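PDB 4GUN: superoxide dismutase from Candida albicans, which probably protects the cell from toxic radicals by using a bound manganese ion to turn superoxide into hydrogen peroxide and oxygen. Local coordinates for residues Ala88-Gly93 with Trp192-Trp197. The protein carries 2 engineered substitutions. Numbering follows the deposited sequence.
Sequences APVSKG and WNVINW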
loop_
_atom_site.group_PDB
_atom_site.type_symbol
_atom_site.label_atom_id
_atom_site.label_comp_id
_atom_site.label_asym_id
_atom_site.label_seq_id
_atom_site.Cartn_x
_atom_site.Cartn_y
_atom_site.Cartn_z
ATOM N N ALA A 88 -13.901 28.249 8.368
ATOM C CA ALA A 88 -14.361 29.642 8.445
ATOM C C ALA A 88 -14.570 30.039 9.897
ATOM O O ALA A 88 -15.079 29.225 10.679
ATOM C CB ALA A 88 -15.676 29.816 7.684
ATOM N N PRO A 89 -14.247 31.295 10.276
ATOM C CA PRO A 89 -14.550 31.737 11.652
ATOM C C PRO A 89 -16.049 31.633 11.946
ATOM O O PRO A 89 -16.867 31.651 11.011
ATOM C CB PRO A 89 -14.120 33.209 11.670
ATOM C CG PRO A 89 -13.338 33.441 10.435
ATOM C CD PRO A 89 -13.667 32.382 9.453
ATOM N N VAL A 90 -16.416 31.503 13.234
ATOM C CA VAL A 90 -17.822 31.420 13.646
ATOM C C VAL A 90 -18.600 32.645 13.100
ATOM O O VAL A 90 -19.651 32.471 12.476
ATOM C CB VAL A 90 -17.987 31.177 15.179
ATOM C CG1 VAL A 90 -19.444 31.324 15.623
ATOM C CG2 VAL A 90 -17.455 29.795 15.570
ATOM N N SER A 91 -17.992 33.844 13.205
ATOM C CA SER A 91 -18.526 35.131 12.721
ATOM C C SER A 91 -18.743 35.180 11.186
ATOM O O SER A 91 -19.471 36.045 10.700
ATOM C CB SER A 91 -17.595 36.267 13.145
ATOM O OG SER A 91 -16.420 36.299 12.347
ATOM N N LYS A 92 -18.119 34.250 10.432
ATOM C CA LYS A 92 -18.225 34.180 8.973
ATOM C C LYS A 92 -19.003 32.933 8.467
ATOM O O LYS A 92 -18.838 32.517 7.316
ATOM C CB LYS A 92 -16.825 34.295 8.336
ATOM N N GLY A 93 -19.845 32.361 9.322
ATOM C CA GLY A 93 -20.647 31.187 8.983
ATOM C C GLY A 93 -20.069 29.840 9.376
ATOM O O GLY A 93 -20.664 28.809 9.051
ATOM N N TRP A 192 -15.761 20.769 13.774
ATOM C CA TRP A 192 -17.077 21.005 13.167
ATOM C C TRP A 192 -17.668 22.391 13.454
ATOM O O TRP A 192 -18.401 22.912 12.626
ATOM C CB TRP A 192 -18.049 19.866 13.483
ATOM C CG TRP A 192 -17.562 18.566 12.925
ATOM C CD1 TRP A 192 -16.906 17.582 13.603
ATOM C CD2 TRP A 192 -17.572 18.170 11.550
ATOM N NE1 TRP A 192 -16.577 16.559 12.751
ATOM C CE2 TRP A 192 -16.953 16.902 11.476
ATOM C CE3 TRP A 192 -18.091 18.744 10.372
ATOM C CZ2 TRP A 192 -16.830 16.200 10.274
ATOM C CZ3 TRP A 192 -17.925 18.069 9.170
ATOM C CH2 TRP A 192 -17.298 16.814 9.126
ATOM N N ASN A 193 -17.251 23.016 14.572
ATOM C CA ASN A 193 -17.618 24.375 14.974
ATOM C C ASN A 193 -17.046 25.444 13.998
ATOM O O ASN A 193 -17.557 26.556 13.956
ATOM C CB ASN A 193 -17.157 24.643 16.392
ATOM C CG ASN A 193 -17.784 23.748 17.425
ATOM O OD1 ASN A 193 -18.956 23.880 17.759
ATOM N ND2 ASN A 193 -17.024 22.793 17.939
ATOM N N VAL A 194 -16.023 25.095 13.197
ATOM C CA VAL A 194 -15.431 26.025 12.207
ATOM C C VAL A 194 -15.502 25.516 10.775
ATOM O O VAL A 194 -14.822 26.052 9.892
ATOM C CB VAL A 194 -14.018 26.584 12.580
ATOM C CG1 VAL A 194 -14.099 27.566 13.746
ATOM C CG2 VAL A 194 -13.007 25.464 12.847
ATOM N N ILE A 195 -16.332 24.487 10.532
ATOM C CA ILE A 195 -16.484 23.951 9.185
ATOM C C ILE A 195 -17.366 24.875 8.346
ATOM O O ILE A 195 -18.444 25.274 8.781
ATOM C CB ILE A 195 -16.912 22.457 9.187
ATOM C CG1 ILE A 195 -15.732 21.528 9.613
ATOM C CG2 ILE A 195 -17.540 22.015 7.850
ATOM C CD1 ILE A 195 -14.412 21.588 8.748
ATOM N N ASN A 196 -16.875 25.246 7.165
ATOM C CA ASN A 196 -17.593 26.123 6.244
ATOM C C ASN A 196 -18.494 25.292 5.307
ATOM O O ASN A 196 -18.056 24.847 4.245
ATOM C CB ASN A 196 -16.602 26.960 5.455
ATOM C CG ASN A 196 -17.229 27.993 4.550
ATOM O OD1 ASN A 196 -18.446 28.135 4.443
ATOM N ND2 ASN A 196 -16.402 28.714 3.847
ATOM N N TRP A 197 -19.755 25.080 5.726
ATOM C CA TRP A 197 -20.744 24.337 4.955
ATOM C C TRP A 197 -21.239 25.082 3.706
ATOM O O TRP A 197 -21.782 24.431 2.815
ATOM C CB TRP A 197 -21.910 23.874 5.835
ATOM C CG TRP A 197 -21.572 22.747 6.767
ATOM C CD1 TRP A 197 -21.407 22.822 8.120
ATOM C CD2 TRP A 197 -21.410 21.363 6.419
ATOM N NE1 TRP A 197 -21.158 21.572 8.639
ATOM C CE2 TRP A 197 -21.164 20.655 7.618
ATOM C CE3 TRP A 197 -21.489 20.643 5.212
ATOM C CZ2 TRP A 197 -20.937 19.267 7.638
ATOM C CZ3 TRP A 197 -21.251 19.275 5.235
ATOM C CH2 TRP A 197 -21.025 18.594 6.444
HETATM O O HOH W 1 -21.316 26.982 7.353
#
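Ala88 and Asn196 meet where two loops of the iron/manganese superoxide dismutase fold are tied together: 88-93 follows helix 60-85, the second long helix of the alpha-hairpin domain, and 192-197 links helices 184-191 and 197-205 in the C-terminal domain. The contact pins the loop that leaves the hairpin onto the C-terminal domain, with the side chain of Ile195 about 13 Å from the manganese ion.

The side chain of Asn196 runs outward along the alanine. Its CB rests on the methyl CB of Ala88 at 3.7 Å, and CG stays close to the same methyl at 3.9 Å. With CG anti to the backbone N (chi1 -175°), the amide is kept alongside the methyl, ND2 still near it, and its two ends serve different partners. OD1 caps the N-terminus of helix 197-205 through weak hydrogen bonds to the backbone N atoms of Ala198 and Glu199, while ND2 reaches back to Lys85 O, also weakly. One N-cap residue thus touches the start of its own helix and the end of the hairpin helix.

Beside it, the backbone supplies the direct bond: Ala88 N donates to Val194 O over 2.8 Å, at an N-H...O angle of 154°, the donor tilted 21° out of the carbonyl plane. Val194 presses its CB against Ala88 O at 3.4 Å. Its CG1, on the side of the backbone N, lies near that oxygen too, and aliphatic carbon borders the alanine carbonyl on this side. Farther along, the exposed Val90 sets its CG2 against Asn193 O at 3.6 Å.

At the far end of 88-93 a water bridges the two backbones: it donates to Gly93 O at 2.6 Å and accepts from Trp197 N at 2.9 Å.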